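PDB 2PO1: exosome complex component Rrp42 from Pyrococcus abyssi, which probably serves as a non-catalytic subunit of the RNA-degrading exosome, contributing to the structure of the active site of its partner Rrp41. Local coordinates for residues Leu146-Asn151 with Pro212-Glu217; Gly58-Leu63 with Gly150-Ala155; Val169-Tyr174 with Leu184-Pro189; Lys48-Ala53 with Ile66-Gly71. All coordinates share one frame; numbering follows the deposited sequence.

Contact 1. Residues Leu146-Asn151 with Pro212-Glu217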
loop_
_atom_site.group_PDB
_atom_site.type_symbol
_atom_site.label_atom_id
_atom_site.label_comp_id
_atom_site.label_asym_id
_atom_site.label_seq_id
_atom_site.Cartn_x
_atom_site.Cartn_y
_atom_site.Cartn_z
ATOM N N LEU C 146 -17.569 -12.844 -11.334
ATOM C CA LEU C 146 -17.846 -12.140 -12.593
ATOM C C LEU C 146 -19.193 -11.415 -12.611
ATOM O O LEU C 146 -19.354 -10.508 -13.381
ATOM C CB LEU C 146 -17.823 -13.077 -13.794
ATOM C CG LEU C 146 -16.561 -13.885 -14.024
ATOM C CD1 LEU C 146 -16.829 -14.821 -15.154
ATOM C CD2 LEU C 146 -15.350 -12.934 -14.286
ATOM N N ASP C 147 -20.147 -11.798 -11.758
ATOM C CA ASP C 147 -21.463 -11.135 -11.768
ATOM C C ASP C 147 -22.048 -11.483 -10.442
ATOM O O ASP C 147 -22.200 -12.638 -10.153
ATOM C CB ASP C 147 -22.358 -11.738 -12.853
ATOM C CG ASP C 147 -23.241 -10.716 -13.539
ATOM O OD1 ASP C 147 -23.898 -11.123 -14.518
ATOM O OD2 ASP C 147 -23.287 -9.521 -13.155
ATOM N N HIS C 148 -22.351 -10.479 -9.641
ATOM C CA HIS C 148 -22.826 -10.680 -8.292
ATOM C C HIS C 148 -24.334 -10.492 -8.323
ATOM O O HIS C 148 -24.857 -9.365 -8.473
ATOM C CB HIS C 148 -22.144 -9.656 -7.383
ATOM C CG HIS C 148 -22.721 -9.611 -6.010
ATOM N ND1 HIS C 148 -23.517 -10.617 -5.506
ATOM C CD2 HIS C 148 -22.614 -8.680 -5.031
ATOM C CE1 HIS C 148 -23.873 -10.302 -4.277
ATOM N NE2 HIS C 148 -23.336 -9.134 -3.964
ATOM N N ASP C 149 -25.068 -11.608 -8.251
ATOM C CA ASP C 149 -26.497 -11.498 -8.146
ATOM C C ASP C 149 -26.932 -12.287 -6.944
ATOM O O ASP C 149 -27.983 -12.918 -6.975
ATOM C CB ASP C 149 -27.217 -12.046 -9.356
ATOM C CG ASP C 149 -28.630 -11.471 -9.481
ATOM O OD1 ASP C 149 -29.529 -12.131 -10.049
ATOM O OD2 ASP C 149 -28.826 -10.306 -9.025
ATOM N N GLY C 150 -26.070 -12.336 -5.960
ATOM C CA GLY C 150 -26.427 -12.903 -4.676
ATOM C C GLY C 150 -25.809 -14.251 -4.480
ATOM O O GLY C 150 -25.550 -14.998 -5.436
ATOM N N ASN C 151 -25.655 -14.628 -3.208
ATOM C CA ASN C 151 -25.037 -15.886 -2.868
ATOM C C ASN C 151 -23.657 -16.163 -3.461
ATOM O O ASN C 151 -23.407 -17.223 -3.982
ATOM C CB ASN C 151 -26.043 -17.070 -3.010
ATOM C CG ASN C 151 -25.637 -18.243 -2.179
ATOM O OD1 ASN C 151 -24.768 -18.105 -1.316
ATOM N ND2 ASN C 151 -26.298 -19.410 -2.376
ATOM N N PRO C 212 -29.996 -16.984 -1.430
ATOM C CA PRO C 212 -30.659 -15.690 -1.499
ATOM C C PRO C 212 -30.125 -14.997 -2.733
ATOM O O PRO C 212 -28.942 -15.071 -2.977
ATOM C CB PRO C 212 -30.158 -14.965 -0.214
ATOM C CG PRO C 212 -28.861 -15.568 0.103
ATOM C CD PRO C 212 -28.949 -17.014 -0.384
ATOM N N SER C 213 -30.984 -14.431 -3.547
ATOM C CA SER C 213 -30.555 -13.591 -4.670
ATOM C C SER C 213 -30.144 -12.257 -4.059
ATOM O O SER C 213 -30.352 -12.022 -2.869
ATOM C CB SER C 213 -31.728 -13.314 -5.579
ATOM O OG SER C 213 -32.747 -12.631 -4.842
ATOM N N LEU C 214 -29.619 -11.362 -4.883
ATOM C CA LEU C 214 -29.166 -10.053 -4.410
ATOM C C LEU C 214 -30.334 -9.317 -3.796
ATOM O O LEU C 214 -30.211 -8.741 -2.713
ATOM C CB LEU C 214 -28.667 -9.260 -5.586
ATOM C CG LEU C 214 -27.442 -8.386 -5.524
ATOM C CD1 LEU C 214 -27.645 -7.368 -6.645
ATOM C CD2 LEU C 214 -27.206 -7.807 -4.139
ATOM N N ASP C 215 -31.490 -9.371 -4.461
ATOM C CA ASP C 215 -32.669 -8.671 -3.962
ATOM C C ASP C 215 -33.031 -9.209 -2.568
ATOM O O ASP C 215 -33.414 -8.449 -1.715
ATOM C CB ASP C 215 -33.846 -8.875 -4.893
ATOM C CG ASP C 215 -33.745 -8.018 -6.141
ATOM O OD1 ASP C 215 -33.119 -6.923 -6.059
ATOM O OD2 ASP C 215 -34.278 -8.451 -7.185
ATOM N N GLU C 216 -32.844 -10.511 -2.343
ATOM C CA GLU C 216 -33.080 -11.055 -1.001
ATOM C C GLU C 216 -31.961 -10.643 -0.042
ATOM O O GLU C 216 -32.223 -10.312 1.119
ATOM C CB GLU C 216 -33.258 -12.541 -1.040
ATOM C CG GLU C 216 -34.645 -12.932 -1.515
ATOM C CD GLU C 216 -34.752 -14.328 -2.033
ATOM O OE1 GLU C 216 -35.894 -14.768 -2.207
ATOM O OE2 GLU C 216 -33.740 -15.015 -2.257
ATOM N N GLU C 217 -30.722 -10.651 -0.513
ATOM C CA GLU C 217 -29.618 -10.189 0.343
ATOM C C GLU C 217 -29.794 -8.750 0.714
ATOM O O GLU C 217 -29.458 -8.341 1.820
ATOM C CB GLU C 217 -28.294 -10.377 -0.318
ATOM C CG GLU C 217 -27.897 -11.827 -0.463
ATOM C CD GLU C 217 -26.646 -11.988 -1.282
ATOM O OE1 GLU C 217 -26.264 -11.063 -2.007
ATOM O OE2 GLU C 217 -26.035 -13.057 -1.198
HETATM O O HOH W 1 -25.175 -8.924 -1.188
#
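Gly150 and Leu214 approach to 4.0 Å between their CA atoms, bringing the loop that leaves strand 135-147 against the first turn of helix 214-219. At phi 106° the position calls for glycine, and a CB here would run into the backbone of Ser213 and Leu214. Leu214 N donates to Asp149 O at 3.1 Å, a weak, bent bond. The stronger grip comes from Glu217. Its chain runs straight out from CG, and OE2 accepts from Asn151 N at 2.6 Å, the donor standing well above the carboxylate plane. The other oxygen, OE1, lies 3.4 Å from His148 CE1 near the edge of the imidazole, and accepts a hydrogen bond from a water that also bonds weakly to His148 NE2 in the ring plane. Leu214 meets the same ring over a face, CG 4.2 Å above the plane and displaced toward the rim, while Phe97 meets the ring nearly parallel to it. At the helix start, Ser213 OG accepts from Glu216 N and Glu216 OE2 from Ser213 N, a capping box. The carboxylate of Glu217 thus satisfies a buried amide while salt-bridged to Lys223, a neighbour likely to stabilise its negative charge.

Contact 2. Residues Gly58-Leu63 with Gly150-Ala155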
loop_
_atom_site.group_PDB
_atom_site.type_symbol
_atom_site.label_atom_id
_atom_site.label_comp_id
_atom_site.label_asym_id
_atom_site.label_seq_id
_atom_site.Cartn_x
_atom_site.Cartn_y
_atom_site.Cartn_z
ATOM N N GLY C 58 -28.227 -18.893 -10.791
ATOM C CA GLY C 58 -29.053 -17.944 -11.513
ATOM C C GLY C 58 -28.029 -17.095 -12.229
ATOM O O GLY C 58 -27.172 -17.637 -12.941
ATOM N N SER C 59 -28.075 -15.794 -11.951
ATOM C CA SER C 59 -27.295 -14.837 -12.683
ATOM C C SER C 59 -25.996 -14.537 -11.971
ATOM O O SER C 59 -25.185 -13.820 -12.499
ATOM C CB SER C 59 -28.086 -13.546 -12.848
ATOM O OG SER C 59 -29.073 -13.680 -13.858
ATOM N N THR C 60 -25.820 -15.028 -10.749
ATOM C CA THR C 60 -24.534 -14.916 -10.092
ATOM C C THR C 60 -23.557 -15.801 -10.859
ATOM O O THR C 60 -23.818 -16.974 -11.103
ATOM C CB THR C 60 -24.595 -15.409 -8.618
ATOM O OG1 THR C 60 -25.205 -14.401 -7.813
ATOM C CG2 THR C 60 -23.210 -15.683 -8.086
ATOM N N GLN C 61 -22.403 -15.256 -11.245
ATOM C CA GLN C 61 -21.429 -16.084 -11.967
ATOM C C GLN C 61 -20.121 -15.919 -11.325
ATOM O O GLN C 61 -19.692 -14.797 -11.099
ATOM C CB GLN C 61 -21.258 -15.561 -13.369
ATOM C CG GLN C 61 -22.559 -15.432 -14.037
ATOM C CD GLN C 61 -22.409 -15.588 -15.505
ATOM O OE1 GLN C 61 -21.606 -16.391 -15.955
ATOM N NE2 GLN C 61 -23.162 -14.825 -16.261
ATOM N N VAL C 62 -19.431 -17.025 -11.062
ATOM C CA VAL C 62 -18.105 -16.871 -10.557
ATOM C C VAL C 62 -17.180 -17.852 -11.266
ATOM O O VAL C 62 -17.584 -18.958 -11.597
ATOM C CB VAL C 62 -18.049 -17.037 -9.035
ATOM C CG1 VAL C 62 -19.365 -16.728 -8.361
ATOM C CG2 VAL C 62 -17.521 -18.306 -8.685
ATOM N N LEU C 63 -15.978 -17.403 -11.594
ATOM C CA LEU C 63 -14.997 -18.263 -12.223
ATOM C C LEU C 63 -13.959 -18.525 -11.219
ATOM O O LEU C 63 -13.411 -17.556 -10.600
ATOM C CB LEU C 63 -14.234 -17.452 -13.259
ATOM C CG LEU C 63 -13.898 -18.010 -14.619
ATOM C CD1 LEU C 63 -12.858 -17.100 -15.388
ATOM C CD2 LEU C 63 -13.638 -19.575 -14.690
ATOM N N GLY C 150 -26.070 -12.336 -5.960
ATOM C CA GLY C 150 -26.427 -12.903 -4.676
ATOM C C GLY C 150 -25.809 -14.251 -4.480
ATOM O O GLY C 150 -25.550 -14.998 -5.436
ATOM N N ASN C 151 -25.655 -14.628 -3.208
ATOM C CA ASN C 151 -25.037 -15.886 -2.868
ATOM C C ASN C 151 -23.657 -16.163 -3.461
ATOM O O ASN C 151 -23.407 -17.223 -3.982
ATOM C CB ASN C 151 -26.043 -17.070 -3.010
ATOM C CG ASN C 151 -25.637 -18.243 -2.179
ATOM O OD1 ASN C 151 -24.768 -18.105 -1.316
ATOM N ND2 ASN C 151 -26.298 -19.410 -2.376
ATOM N N LEU C 152 -22.710 -15.200 -3.333
ATOM C CA LEU C 152 -21.375 -15.447 -3.729
ATOM C C LEU C 152 -20.776 -16.618 -2.966
ATOM O O LEU C 152 -20.033 -17.395 -3.511
ATOM C CB LEU C 152 -20.528 -14.171 -3.481
ATOM C CG LEU C 152 -20.962 -12.928 -4.248
ATOM C CD1 LEU C 152 -20.053 -11.750 -3.907
ATOM C CD2 LEU C 152 -20.962 -13.273 -5.749
ATOM N N MET C 153 -21.054 -16.737 -1.669
ATOM C CA MET C 153 -20.415 -17.748 -0.896
ATOM C C MET C 153 -20.608 -19.130 -1.503
ATOM O O MET C 153 -19.646 -19.865 -1.740
ATOM C CB MET C 153 -20.959 -17.697 0.523
ATOM C CG MET C 153 -20.326 -18.747 1.358
ATOM S SD MET C 153 -18.775 -18.176 1.950
ATOM C CE MET C 153 -19.295 -16.904 3.125
ATOM N N ASP C 154 -21.832 -19.487 -1.832
ATOM C CA ASP C 154 -22.043 -20.840 -2.338
ATOM C C ASP C 154 -21.504 -20.955 -3.731
ATOM O O ASP C 154 -20.911 -21.944 -4.103
ATOM C CB ASP C 154 -23.507 -21.218 -2.349
ATOM C CG ASP C 154 -24.117 -21.235 -0.973
ATOM O OD1 ASP C 154 -23.426 -20.837 -0.049
ATOM O OD2 ASP C 154 -25.305 -21.660 -0.801
ATOM N N ALA C 155 -21.721 -19.930 -4.519
ATOM C CA ALA C 155 -21.252 -19.975 -5.908
ATOM C C ALA C 155 -19.736 -20.128 -5.894
ATOM O O ALA C 155 -19.211 -20.909 -6.658
ATOM C CB ALA C 155 -21.664 -18.720 -6.629
#
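Thr60 and Val62 point from the same side of strand 60-71 toward the first turn of helix 152-166, where the methyl of Ala155 meets both. Thr60 divides its two branches: with chi1 at -77°, OG1 sits beside the backbone N and turns to the Gly150 loop, while CG2, anti to that N, is directed at the helix. CG2 lies 3.7 Å from Ala155 CB and 4.0 Å from Leu152 CD2. Two residues along the strand, Val62 CG1 presses on Ala155 CB at 3.5 Å, its sister CG2 resting near Ala155 O. The hydroxyl of Thr60 is modelled only 2.5 Å from Gly150 O as a donor, a length that is doubtful because OG1 is crowded elsewhere; it also receives Asp149 N. A valine in place of Thr60 has no hydroxyl and would probably leave Asp149 N and Gly150 O facing a methyl group. Asn151, the N-cap, accepts from Asp154 N through OD1 at 3.3 Å. Its ND2 gives a nearly straight bond to Asp154 OD2 (168°), lying in its own amide plane but arriving from above the carboxylate, and binds Asp211 as well. The contact therefore pairs an apolar strand-to-helix seam with a polar approach to the helix, where Asp154 N is met by the Asn151 side chain and Gly150 O by the Thr60 hydroxyl and the guanidinium of Arg37.

Contact 3. Residues Val169-Tyr174 with Leu184-Pro189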
loop_
_atom_site.group_PDB
_atom_site.type_symbol
_atom_site.label_atom_id
_atom_site.label_comp_id
_atom_site.label_asym_id
_atom_site.label_seq_id
_atom_site.Cartn_x
_atom_site.Cartn_y
_atom_site.Cartn_z
ATOM N N VAL C 169 -2.584 -31.415 -12.738
ATOM C CA VAL C 169 -1.345 -30.761 -12.406
ATOM C C VAL C 169 -0.224 -31.667 -12.918
ATOM O O VAL C 169 -0.426 -32.882 -13.032
ATOM C CB VAL C 169 -1.268 -30.515 -10.866
ATOM C CG1 VAL C 169 -2.401 -29.539 -10.427
ATOM C CG2 VAL C 169 -1.377 -31.830 -10.104
ATOM N N PRO C 170 0.936 -31.075 -13.276
ATOM C CA PRO C 170 2.084 -31.845 -13.775
ATOM C C PRO C 170 2.482 -32.896 -12.752
ATOM O O PRO C 170 2.592 -32.572 -11.559
ATOM C CB PRO C 170 3.203 -30.809 -13.892
ATOM C CG PRO C 170 2.501 -29.471 -13.935
ATOM C CD PRO C 170 1.213 -29.624 -13.202
ATOM N N LYS C 171 2.633 -34.147 -13.206
ATOM C CA LYS C 171 3.268 -35.172 -12.393
ATOM C C LYS C 171 4.676 -34.679 -12.074
ATOM O O LYS C 171 5.388 -34.149 -12.931
ATOM C CB LYS C 171 3.384 -36.502 -13.135
ATOM C CG LYS C 171 2.109 -37.299 -13.202
ATOM C CD LYS C 171 2.386 -38.769 -13.098
ATOM C CE LYS C 171 1.124 -39.623 -12.913
ATOM N NZ LYS C 171 0.385 -39.389 -11.630
ATOM N N VAL C 172 5.073 -34.867 -10.834
ATOM C CA VAL C 172 6.348 -34.340 -10.397
ATOM C C VAL C 172 7.100 -35.514 -9.792
ATOM O O VAL C 172 6.539 -36.297 -9.039
ATOM C CB VAL C 172 6.139 -33.146 -9.419
ATOM C CG1 VAL C 172 7.346 -32.899 -8.572
ATOM C CG2 VAL C 172 5.827 -31.901 -10.205
ATOM N N ARG C 173 8.358 -35.669 -10.155
ATOM C CA ARG C 173 9.148 -36.685 -9.482
ATOM C C ARG C 173 10.453 -36.168 -8.957
ATOM O O ARG C 173 11.194 -35.461 -9.653
ATOM C CB ARG C 173 9.344 -37.940 -10.335
ATOM C CG ARG C 173 9.383 -37.712 -11.832
ATOM C CD ARG C 173 9.616 -39.045 -12.561
ATOM N NE ARG C 173 11.027 -39.377 -12.592
ATOM C CZ ARG C 173 11.853 -39.037 -13.580
ATOM N NH1 ARG C 173 11.377 -38.346 -14.624
ATOM N NH2 ARG C 173 13.154 -39.400 -13.530
ATOM N N TYR C 174 10.691 -36.508 -7.678
ATOM C CA TYR C 174 11.979 -36.300 -7.082
ATOM C C TYR C 174 12.832 -37.429 -7.588
ATOM O O TYR C 174 12.627 -38.588 -7.231
ATOM C CB TYR C 174 11.929 -36.348 -5.544
ATOM C CG TYR C 174 13.306 -36.182 -4.904
ATOM C CD1 TYR C 174 13.862 -37.192 -4.127
ATOM C CD2 TYR C 174 14.050 -35.014 -5.103
ATOM C CE1 TYR C 174 15.128 -37.043 -3.547
ATOM C CE2 TYR C 174 15.292 -34.847 -4.531
ATOM C CZ TYR C 174 15.822 -35.857 -3.751
ATOM O OH TYR C 174 17.065 -35.688 -3.195
ATOM N N LEU C 184 7.026 -33.418 -15.078
ATOM C CA LEU C 184 6.690 -34.178 -16.271
ATOM C C LEU C 184 5.506 -33.535 -16.998
ATOM O O LEU C 184 4.838 -32.672 -16.458
ATOM C CB LEU C 184 6.388 -35.648 -15.922
ATOM C CG LEU C 184 7.184 -36.331 -14.802
ATOM C CD1 LEU C 184 6.651 -37.724 -14.562
ATOM C CD2 LEU C 184 8.694 -36.359 -15.089
ATOM N N ASP C 185 5.286 -33.973 -18.233
ATOM C CA ASP C 185 4.180 -33.553 -19.073
ATOM C C ASP C 185 2.888 -34.182 -18.628
ATOM O O ASP C 185 1.846 -33.502 -18.596
ATOM C CB ASP C 185 4.442 -33.940 -20.526
ATOM C CG ASP C 185 5.394 -32.984 -21.217
ATOM O OD1 ASP C 185 5.562 -31.830 -20.734
ATOM O OD2 ASP C 185 5.963 -33.400 -22.252
ATOM N N GLU C 186 2.958 -35.473 -18.292
ATOM C CA GLU C 186 1.837 -36.209 -17.711
ATOM C C GLU C 186 1.304 -35.450 -16.516
ATOM O O GLU C 186 2.061 -34.915 -15.697
ATOM C CB GLU C 186 2.255 -37.623 -17.274
ATOM C CG GLU C 186 1.099 -38.590 -16.988
ATOM C CD GLU C 186 1.543 -39.905 -16.330
ATOM O OE1 GLU C 186 2.705 -40.335 -16.533
ATOM O OE2 GLU C 186 0.720 -40.521 -15.622
ATOM N N THR C 187 -0.014 -35.407 -16.425
ATOM C CA THR C 187 -0.648 -34.684 -15.365
ATOM C C THR C 187 -1.390 -35.697 -14.521
ATOM O O THR C 187 -1.489 -36.854 -14.870
ATOM C CB THR C 187 -1.579 -33.574 -15.902
ATOM O OG1 THR C 187 -2.493 -34.145 -16.844
ATOM C CG2 THR C 187 -0.771 -32.492 -16.588
ATOM N N GLU C 188 -1.865 -35.259 -13.373
ATOM C CA GLU C 188 -2.614 -36.139 -12.503
ATOM C C GLU C 188 -3.562 -35.252 -11.801
ATOM O O GLU C 188 -3.339 -34.043 -11.748
ATOM C CB GLU C 188 -1.663 -36.772 -11.489
ATOM C CG GLU C 188 -0.721 -35.740 -10.930
ATOM C CD GLU C 188 0.089 -36.210 -9.773
ATOM O OE1 GLU C 188 0.326 -35.371 -8.913
ATOM O OE2 GLU C 188 0.515 -37.378 -9.724
ATOM N N PRO C 189 -4.614 -35.821 -11.211
ATOM C CA PRO C 189 -5.466 -34.920 -10.437
ATOM C C PRO C 189 -4.778 -34.468 -9.167
ATOM O O PRO C 189 -3.722 -35.001 -8.801
ATOM C CB PRO C 189 -6.638 -35.798 -10.026
ATOM C CG PRO C 189 -6.532 -37.038 -10.930
ATOM C CD PRO C 189 -5.105 -37.208 -11.211
#
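Val169 and Glu188 form an antiparallel hydrogen-bonded pair, both backbone bonds made (Val169 N to Glu188 O 2.9 Å), in a small three-stranded antiparallel sheet whose middle strand is 168-174. The short strand segments are strongly skewed, their directions 105° apart, and the partner chain turns a corner at Asp185. Lys171 grips that corner from both ends: its N donates to Glu186 O at 2.7 Å, and its O accepts from Leu184 N at 2.8 Å. Between the Val169-Glu188 pair and the Lys171 N bond, Pro170 faces Thr187 in a non-hydrogen-bonded pair, which suits a residue without an N-H. The Lys171 side chain, bent at chi2 and again at chi4 (-65°), folds across the strand to set NZ 2.8 Å from Glu188 OE2, a salt bridge using the anti lone pair of that oxygen. A methionine in place of Lys171 would probably leave Glu188 OE2 without its charged mate. Glu186 crosses the aliphatic part of Lys171 at a slant, although the position of its OE2 is doubtful. Leu184 crosses Arg173 at about a right angle, and while Arg173 NH2 is bridged to Glu182, Leu184 CD2 comes to the guanidinium edge, 3.4 Å from NH1.

Contact 4. Residues Lys48-Ala53 with Ile66-Gly71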
loop_
_atom_site.group_PDB
_atom_site.type_symbol
_atom_site.label_atom_id
_atom_site.label_comp_id
_atom_site.label_asym_id
_atom_site.label_seq_id
_atom_site.Cartn_x
_atom_site.Cartn_y
_atom_site.Cartn_z
ATOM N N LYS C 48 -5.704 -22.899 -19.915
ATOM C CA LYS C 48 -4.395 -22.586 -19.440
ATOM C C LYS C 48 -4.237 -22.913 -17.970
ATOM O O LYS C 48 -3.190 -23.387 -17.574
ATOM C CB LYS C 48 -4.048 -21.130 -19.712
ATOM C CG LYS C 48 -3.629 -20.908 -21.177
ATOM C CD LYS C 48 -2.915 -19.566 -21.299
ATOM C CE LYS C 48 -2.444 -19.376 -22.709
ATOM N NZ LYS C 48 -1.319 -18.359 -22.775
ATOM N N ALA C 49 -5.235 -22.650 -17.150
ATOM C CA ALA C 49 -5.151 -22.998 -15.747
ATOM C C ALA C 49 -5.110 -24.525 -15.618
ATOM O O ALA C 49 -5.460 -25.261 -16.558
ATOM C CB ALA C 49 -6.396 -22.436 -14.982
ATOM N N GLU C 50 -4.745 -24.973 -14.430
ATOM C CA GLU C 50 -4.611 -26.386 -14.140
ATOM C C GLU C 50 -6.004 -26.929 -13.884
ATOM O O GLU C 50 -6.359 -28.056 -14.297
ATOM C CB GLU C 50 -3.669 -26.550 -12.955
ATOM C CG GLU C 50 -2.183 -26.493 -13.313
ATOM C CD GLU C 50 -1.642 -25.132 -13.763
ATOM O OE1 GLU C 50 -1.287 -24.922 -14.957
ATOM O OE2 GLU C 50 -1.483 -24.251 -12.925
ATOM N N GLY C 51 -6.833 -26.109 -13.259
ATOM C CA GLY C 51 -8.242 -26.435 -13.115
ATOM C C GLY C 51 -9.034 -25.165 -13.152
ATOM O O GLY C 51 -8.507 -24.084 -12.894
ATOM N N SER C 52 -10.311 -25.294 -13.431
ATOM C CA SER C 52 -11.182 -24.126 -13.450
ATOM C C SER C 52 -12.635 -24.516 -13.381
ATOM O O SER C 52 -12.985 -25.655 -13.648
ATOM C CB SER C 52 -10.889 -23.247 -14.663
ATOM O OG SER C 52 -11.045 -23.945 -15.857
ATOM N N ALA C 53 -13.503 -23.598 -12.972
ATOM C CA ALA C 53 -14.916 -23.931 -12.958
ATOM C C ALA C 53 -15.579 -22.580 -13.104
ATOM O O ALA C 53 -15.174 -21.562 -12.463
ATOM C CB ALA C 53 -15.343 -24.605 -11.597
ATOM N N ILE C 66 -7.550 -22.710 -10.895
ATOM C CA ILE C 66 -6.571 -23.344 -10.020
ATOM C C ILE C 66 -5.277 -23.283 -10.727
ATOM O O ILE C 66 -5.190 -23.659 -11.881
ATOM C CB ILE C 66 -6.905 -24.843 -9.743
ATOM C CG1 ILE C 66 -8.319 -24.992 -9.155
ATOM C CG2 ILE C 66 -5.831 -25.471 -8.886
ATOM C CD1 ILE C 66 -8.570 -24.389 -7.781
ATOM N N LYS C 67 -4.280 -22.690 -10.090
ATOM C CA LYS C 67 -2.943 -22.747 -10.648
ATOM C C LYS C 67 -2.076 -23.292 -9.581
ATOM O O LYS C 67 -2.191 -22.865 -8.440
ATOM C CB LYS C 67 -2.394 -21.347 -10.921
ATOM C CG LYS C 67 -3.217 -20.496 -11.787
ATOM C CD LYS C 67 -3.024 -20.939 -13.178
ATOM C CE LYS C 67 -1.752 -20.273 -13.673
ATOM N NZ LYS C 67 -1.551 -20.792 -15.007
ATOM N N THR C 68 -1.171 -24.189 -9.958
ATOM C CA THR C 68 -0.266 -24.801 -9.015
ATOM C C THR C 68 1.174 -24.544 -9.419
ATOM O O THR C 68 1.479 -24.368 -10.586
ATOM C CB THR C 68 -0.496 -26.273 -9.004
ATOM O OG1 THR C 68 -0.094 -26.777 -10.273
ATOM C CG2 THR C 68 -1.968 -26.542 -8.802
ATOM N N SER C 69 2.063 -24.455 -8.443
ATOM C CA SER C 69 3.461 -24.525 -8.754
ATOM C C SER C 69 4.129 -25.296 -7.643
ATOM O O SER C 69 3.473 -25.867 -6.762
ATOM C CB SER C 69 4.024 -23.114 -8.847
ATOM O OG SER C 69 3.674 -22.457 -7.658
ATOM N N LEU C 70 5.442 -25.320 -7.668
ATOM C CA LEU C 70 6.163 -25.985 -6.632
ATOM C C LEU C 70 6.832 -24.917 -5.841
ATOM O O LEU C 70 7.398 -23.987 -6.407
ATOM C CB LEU C 70 7.186 -26.961 -7.228
ATOM C CG LEU C 70 6.603 -28.162 -7.995
ATOM C CD1 LEU C 70 7.720 -29.051 -8.602
ATOM C CD2 LEU C 70 5.696 -28.965 -7.081
ATOM N N GLY C 71 6.777 -25.041 -4.531
ATOM C CA GLY C 71 7.435 -24.086 -3.677
ATOM C C GLY C 71 7.773 -24.762 -2.375
ATOM O O GLY C 71 7.524 -25.940 -2.200
HETATM O O HOH W 2 0.601 -22.971 -13.302
#
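The carboxylate of Glu50 meets the strand of Thr68 with its oxygen end: Thr68 N donates to OE2 at 3.0 Å from the anti side, 17° out of the carboxylate plane. A water close to the same oxygen, probably a donor to it, lies on that side of the plane too, while Lys67 passes beyond the oxygens on the other side, its CD 3.7 Å from OE2. The carboxylate gets there because the chain folds at chi2 (69°), returning toward the neighbouring strand instead of extending. Lys67, bent twice, brings NZ to 4.0 Å from Glu50 OE2, beyond a salt bridge but close enough that the opposite charges probably favour each other; the ammonium itself bonds to the backbone of another protein's chain. Lys48 likewise turns away, to an acidic side chain of that chain. Ala49 CA and CB rest against the aliphatic CD of Lys67. In the backbone, Ile66 O accepts two donors, Glu50 N at 2.9 Å and Gly51 N at 3.3 Å, and Ile66 N returns a short bond of 2.6 Å to Gly51 O. Glu50 and Gly51 both face Ile66, a classic beta bulge, here where strand 51-57 of the hairpin begins opposite strand 60-71, at the partner subunit's border, with the nearest atom about 4 Å from the bound nucleic acid.

In the fold
From the N terminus, contact 4 is the first to close, joining the far ends of the hairpin of strands 51-57 and 60-71. Contact 2 opens at that hairpin's turn, before contact 4 is complete, so the two cross; it closes only at helix 152-166, which it fastens to the mixed sheet. Contact 1 begins just before this, shares Gly150 and Asn151 with contact 2, and spans to 212-217, linking the sheet's strand 135-147 to helix 214-219, in the second exoribonuclease-family domain. Within that span the shorter loop of contact 3 opens and closes in the small antiparallel sheet, where Val169 and Val172 pack on Thr68 and Leu70 of contact 4, on the opposite side of the chain's centre from contact 1.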